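Local coordinates for protein mannan endo-1,6-alpha-mannosidase (Chaetomium thermophilum, PDB 6RY0) that probably cleaves or transfers alpha-1,6-linked mannosides and is thought to act in bringing GPI-anchored glycoproteins into the fungal cell wall, at residues A[334-339]-A[405-410]; A[90-95]-A[399-404]. All coordinates share one frame; numbering follows the deposited sequence. Where two conformers were deposited one is given.

Contact 1 (A[334-339]-A[405-410]); sequences VTQIAP and EYAEPP
With CG set anti to its own carbonyl carbon (chi1 -59°) and the chain extended beyond it, Gln336 carries its amide across to the backbone of Ala407, Glu408 and Pro409. Here the last turn of helix 323-337, one of the helices of the (alpha/alpha)6 barrel of glycoside hydrolase family 76, meets the extended run that follows helix 389-401. NE2 of Gln336 gives a weak hydrogen bond to Glu408 O at 3.1 Å, bent to 146° at the hydrogen; Ala407 O also lies near this NE2, at 3.3 Å. On the other branch, OE1 of Gln336 accepts from a water at 2.7 Å, which makes a second, long and weak bond to Glu408 O. Glutamine suits the place because its NE2 supplies a donor to a loop carbonyl, while OE1 takes its own bond from the water. With an alanine here, Glu408 O would probably lose its amide donor and a gap would open beside Pro409, where CD of Gln336 now rests 3.8 Å from Pro409 CA. Ile337, one residue on, also packs on Ala272 and Phe273 of helix 261-278, while Pro410 has its carbonyl held by Arg211. The side chains of Ile337 and Pro410 cross at about a right angle, and CG2 of Ile337 lies 3.9 Å from CD of the Pro410 ring.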
loop_
_atom_site.group_PDB
_atom_site.type_symbol
_atom_site.label_atom_id
_atom_site.label_comp_id
_atom_site.label_asym_id
_atom_site.label_seq_id
_atom_site.Cartn_x
_atom_site.Cartn_y
_atom_site.Cartn_z
ATOM N N VAL A 334 4.575 7.324 -9.232
ATOM C CA VAL A 334 4.220 8.707 -9.475
ATOM C C VAL A 334 5.100 9.306 -10.577
ATOM O O VAL A 334 4.629 10.087 -11.389
ATOM C CB VAL A 334 4.268 9.520 -8.180
ATOM C CG1 VAL A 334 4.220 11.025 -8.427
ATOM C CG2 VAL A 334 3.147 9.080 -7.248
ATOM N N THR A 335 6.387 8.944 -10.622
ATOM C CA THR A 335 7.263 9.505 -11.648
ATOM C C THR A 335 6.883 9.053 -13.053
ATOM O O THR A 335 7.267 9.711 -14.029
ATOM C CB THR A 335 8.747 9.201 -11.402
ATOM O OG1 THR A 335 9.076 7.838 -11.694
ATOM C CG2 THR A 335 9.146 9.606 -10.035
ATOM N N GLN A 336 6.179 7.918 -13.181
ATOM C CA GLN A 336 5.748 7.439 -14.483
ATOM C C GLN A 336 4.468 8.117 -14.954
ATOM O O GLN A 336 4.341 8.473 -16.112
ATOM C CB GLN A 336 5.510 5.941 -14.443
ATOM C CG GLN A 336 6.688 5.117 -14.062
ATOM C CD GLN A 336 6.335 3.651 -14.044
ATOM O OE1 GLN A 336 5.414 3.257 -13.356
ATOM N NE2 GLN A 336 7.020 2.846 -14.856
ATOM N N ILE A 337 3.526 8.289 -14.029
ATOM C CA ILE A 337 2.254 8.831 -14.467
ATOM C C ILE A 337 2.105 10.310 -14.264
ATOM O O ILE A 337 1.245 10.919 -14.909
ATOM C CB ILE A 337 1.135 8.146 -13.822
ATOM C CG1 ILE A 337 1.273 8.266 -12.320
ATOM C CG2 ILE A 337 1.107 6.700 -14.249
ATOM C CD1 ILE A 337 0.082 7.762 -11.549
ATOM N N ALA A 338 3.021 10.924 -13.506
ATOM C CA ALA A 338 3.142 12.373 -13.405
ATOM C C ALA A 338 4.608 12.706 -13.682
ATOM O O ALA A 338 5.380 13.013 -12.785
ATOM C CB ALA A 338 2.698 12.885 -12.049
ATOM N N PRO A 339 5.027 12.598 -14.939
ATOM C CA PRO A 339 6.463 12.670 -15.232
ATOM C C PRO A 339 7.147 13.972 -14.852
ATOM O O PRO A 339 8.367 13.969 -14.712
ATOM C CB PRO A 339 6.534 12.389 -16.733
ATOM C CG PRO A 339 5.178 12.595 -17.215
ATOM C CD PRO A 339 4.235 12.279 -16.126
ATOM N N GLU A 405 12.896 3.321 -13.916
ATOM C CA GLU A 405 13.178 3.951 -15.206
ATOM C C GLU A 405 13.078 2.962 -16.357
ATOM O O GLU A 405 12.891 3.366 -17.498
ATOM C CB GLU A 405 14.575 4.624 -15.185
ATOM C CG GLU A 405 15.793 3.636 -14.857
ATOM C CD GLU A 405 17.192 4.282 -14.925
ATOM O OE1 GLU A 405 17.908 4.295 -13.885
ATOM O OE2 GLU A 405 17.588 4.748 -16.026
ATOM N N TYR A 406 13.260 1.679 -16.082
ATOM C CA TYR A 406 13.220 0.635 -17.086
ATOM C C TYR A 406 11.861 -0.035 -17.219
ATOM O O TYR A 406 11.662 -0.852 -18.119
ATOM C CB TYR A 406 14.251 -0.455 -16.768
ATOM C CG TYR A 406 15.668 0.037 -16.508
ATOM C CD1 TYR A 406 16.474 0.478 -17.517
ATOM C CD2 TYR A 406 16.195 0.009 -15.231
ATOM C CE1 TYR A 406 17.779 0.908 -17.245
ATOM C CE2 TYR A 406 17.460 0.411 -14.953
ATOM C CZ TYR A 406 18.260 0.867 -15.954
ATOM O OH TYR A 406 19.546 1.297 -15.694
ATOM N N ALA A 407 10.941 0.252 -16.317
ATOM C CA ALA A 407 9.683 -0.449 -16.258
ATOM C C ALA A 407 8.632 0.200 -17.134
ATOM O O ALA A 407 8.654 1.392 -17.350
ATOM C CB ALA A 407 9.183 -0.466 -14.820
ATOM N N GLU A 408 7.666 -0.594 -17.561
ATOM C CA GLU A 408 6.485 -0.065 -18.199
ATOM C C GLU A 408 5.679 0.715 -17.164
ATOM O O GLU A 408 5.607 0.340 -15.996
ATOM C CB GLU A 408 5.661 -1.224 -18.740
ATOM C CG GLU A 408 6.354 -1.960 -19.867
ATOM C CD GLU A 408 6.584 -1.063 -21.019
ATOM O OE1 GLU A 408 5.613 -0.421 -21.456
ATOM O OE2 GLU A 408 7.748 -0.972 -21.461
ATOM N N PRO A 409 4.964 1.747 -17.630
ATOM C CA PRO A 409 4.003 2.399 -16.745
ATOM C C PRO A 409 2.813 1.482 -16.497
ATOM O O PRO A 409 2.607 0.503 -17.240
ATOM C CB PRO A 409 3.593 3.618 -17.550
ATOM C CG PRO A 409 3.730 3.176 -18.981
ATOM C CD PRO A 409 4.926 2.292 -18.999
ATOM N N PRO A 410 2.000 1.794 -15.476
ATOM C CA PRO A 410 0.773 1.018 -15.281
ATOM C C PRO A 410 -0.035 0.958 -16.577
ATOM O O PRO A 410 -0.221 1.978 -17.253
ATOM C CB PRO A 410 0.024 1.819 -14.202
ATOM C CG PRO A 410 1.001 2.760 -13.639
ATOM C CD PRO A 410 2.148 2.903 -14.513
HETATM O O HOH W 1 5.154 0.658 -12.566
#

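Contact 2 (A[90-95]-A[399-404]); sequences WHLTGD and VSSLLI
The C-terminal end of helix 76-93 packs here against the C-terminal part of helix 389-401 and the type I turn from Ser401 to Ile404. Leu92 lies at the centre of the contact: its side chain rests against the carbonyl of Ser400, with CD1 3.7 Å from Ser400 O and also beside CB of Ser400. The other branch, CD2, reaches the far end of the turn, where it lies 4.0 Å from Ile404 CD1. A branched leucine suits this place because its two methyls can meet Ser400 and the end of the turn at once. In the (alpha/alpha)6 barrel of family 76, a mainly helical fold, the contact joins the ends of helices 76-93 and 389-401, and Ile36 and Leu37 of helix 33-48 pack on Leu403. CD1 of Leu403 comes within 3.5 Å of Leu92 O and touches CG2 of Thr93, whose methyl is turned anti to its carbonyl carbon while OG1 sits between N and C (chi1 71°). That hydroxyl accepts from Asp95 N at 3.1 Å, an ST turn, and is also bonded to Tyr89 O, so the polar branch serves its own helix end and the methyl serves the contact. The backbone leaves the helix at Gly94, with positive phi. A water bridges the two main chains, donating to Leu92 O at 2.7 Å and to Leu403 O at 2.9 Å.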
loop_
_atom_site.group_PDB
_atom_site.type_symbol
_atom_site.label_atom_id
_atom_site.label_comp_id
_atom_site.label_asym_id
_atom_site.label_seq_id
_atom_site.Cartn_x
_atom_site.Cartn_y
_atom_site.Cartn_z
ATOM N N TRP A 90 8.182 -8.507 -9.648
ATOM C CA TRP A 90 8.225 -9.118 -10.965
ATOM C C TRP A 90 8.151 -8.063 -12.066
ATOM O O TRP A 90 8.860 -8.149 -13.068
ATOM C CB TRP A 90 7.106 -10.153 -11.093
ATOM C CG TRP A 90 6.840 -10.537 -12.510
ATOM C CD1 TRP A 90 7.563 -11.371 -13.323
ATOM C CD2 TRP A 90 5.763 -10.041 -13.308
ATOM N NE1 TRP A 90 6.980 -11.432 -14.565
ATOM C CE2 TRP A 90 5.876 -10.613 -14.583
ATOM C CE3 TRP A 90 4.729 -9.137 -13.056
ATOM C CZ2 TRP A 90 4.966 -10.317 -15.624
ATOM C CZ3 TRP A 90 3.847 -8.839 -14.067
ATOM C CH2 TRP A 90 3.950 -9.433 -15.322
ATOM N N HIS A 91 7.266 -7.083 -11.908
ATOM C CA HIS A 91 7.126 -6.012 -12.882
ATOM C C HIS A 91 8.433 -5.251 -13.103
ATOM O O HIS A 91 8.730 -4.819 -14.206
ATOM C CB HIS A 91 6.007 -5.097 -12.390
ATOM C CG HIS A 91 5.811 -3.825 -13.133
ATOM N ND1 HIS A 91 5.347 -3.771 -14.418
ATOM C CD2 HIS A 91 5.922 -2.541 -12.721
ATOM C CE1 HIS A 91 5.195 -2.502 -14.777
ATOM N NE2 HIS A 91 5.541 -1.728 -13.760
ATOM N N LEU A 92 9.161 -5.005 -12.016
ATOM C CA LEU A 92 10.358 -4.178 -12.021
ATOM C C LEU A 92 11.594 -4.944 -12.478
ATOM O O LEU A 92 12.511 -4.375 -13.048
ATOM C CB LEU A 92 10.583 -3.619 -10.612
ATOM C CG LEU A 92 9.586 -2.510 -10.253
ATOM C CD1 LEU A 92 9.453 -2.357 -8.754
ATOM C CD2 LEU A 92 9.950 -1.205 -10.889
ATOM N N THR A 93 11.655 -6.247 -12.177
ATOM C CA THR A 93 12.853 -7.042 -12.417
ATOM C C THR A 93 12.741 -8.051 -13.551
ATOM O O THR A 93 13.747 -8.475 -14.079
ATOM C CB THR A 93 13.270 -7.822 -11.153
ATOM O OG1 THR A 93 12.332 -8.868 -10.911
ATOM C CG2 THR A 93 13.502 -6.939 -9.956
ATOM N N GLY A 94 11.526 -8.441 -13.903
ATOM C CA GLY A 94 11.315 -9.508 -14.841
ATOM C C GLY A 94 11.464 -10.906 -14.281
ATOM O O GLY A 94 11.342 -11.866 -15.016
ATOM N N ASP A 95 11.729 -11.024 -12.992
ATOM C CA ASP A 95 11.923 -12.334 -12.361
ATOM C C ASP A 95 10.568 -12.896 -11.953
ATOM O O ASP A 95 9.955 -12.338 -11.040
ATOM C CB ASP A 95 12.804 -12.165 -11.122
ATOM C CG ASP A 95 13.005 -13.440 -10.362
ATOM O OD1 ASP A 95 12.637 -14.529 -10.881
ATOM O OD2 ASP A 95 13.538 -13.365 -9.227
ATOM N N VAL A 399 14.714 -1.191 -3.133
ATOM C CA VAL A 399 15.729 -1.574 -4.101
ATOM C C VAL A 399 15.096 -1.909 -5.443
ATOM O O VAL A 399 15.571 -1.471 -6.494
ATOM C CB VAL A 399 16.607 -2.715 -3.542
ATOM C CG1 VAL A 399 17.539 -3.261 -4.621
ATOM C CG2 VAL A 399 17.397 -2.220 -2.347
ATOM N N SER A 400 14.005 -2.682 -5.443
ATOM C CA SER A 400 13.354 -3.000 -6.710
ATOM C C SER A 400 12.926 -1.745 -7.440
ATOM O O SER A 400 13.037 -1.626 -8.666
ATOM C CB SER A 400 12.126 -3.902 -6.511
ATOM O OG SER A 400 12.467 -5.102 -5.875
ATOM N N SER A 401 12.406 -0.773 -6.697
ATOM C CA SER A 401 11.888 0.424 -7.320
ATOM C C SER A 401 12.990 1.304 -7.917
ATOM O O SER A 401 12.682 2.181 -8.734
ATOM C CB SER A 401 11.012 1.193 -6.338
ATOM O OG SER A 401 9.825 0.458 -6.092
ATOM N N LEU A 402 14.271 1.035 -7.605
ATOM C CA LEU A 402 15.355 1.694 -8.322
ATOM C C LEU A 402 15.327 1.379 -9.815
ATOM O O LEU A 402 15.971 2.077 -10.578
ATOM C CB LEU A 402 16.720 1.281 -7.757
ATOM C CG LEU A 402 17.008 1.754 -6.337
ATOM C CD1 LEU A 402 18.315 1.161 -5.886
ATOM C CD2 LEU A 402 17.024 3.286 -6.219
ATOM N N LEU A 403 14.606 0.339 -10.224
ATOM C CA LEU A 403 14.502 -0.030 -11.610
ATOM C C LEU A 403 13.327 0.616 -12.334
ATOM O O LEU A 403 13.040 0.262 -13.475
ATOM C CB LEU A 403 14.444 -1.554 -11.747
ATOM C CG LEU A 403 15.659 -2.292 -11.156
ATOM C CD1 LEU A 403 15.344 -3.789 -11.012
ATOM C CD2 LEU A 403 16.899 -2.054 -11.991
ATOM N N ILE A 404 12.652 1.569 -11.707
ATOM C CA ILE A 404 11.443 2.142 -12.295
ATOM C C ILE A 404 11.713 2.753 -13.674
ATOM O O ILE A 404 10.846 2.690 -14.517
ATOM C CB ILE A 404 10.782 3.150 -11.323
ATOM C CG1 ILE A 404 9.343 3.479 -11.738
ATOM C CG2 ILE A 404 11.589 4.426 -11.165
ATOM C CD1 ILE A 404 8.366 2.373 -11.456
HETATM O O HOH W 2 12.160 -2.238 -14.602
#

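Overall arrangement
From the N terminus the chain first passes 90-95 at the end of helix 76-93, and much later 334-339 at the end of helix 323-337. Helix 342-358 and helix 389-401 follow; 399-404 then closes the long loop of contact 2 back to 90-95, and 405-410, next in sequence, closes the shorter loop of contact 1 back to 334-339. The two loops therefore cross rather than nest. The centres of the two contacts are about 12 Å apart, and the contacts touch: Ile404 CD1 lies 3.5 Å from Gln336 CD, while Ala407 packs on His91 and Leu92. The continuous run 399-410 thus ties helix 76-93 to helix 323-337.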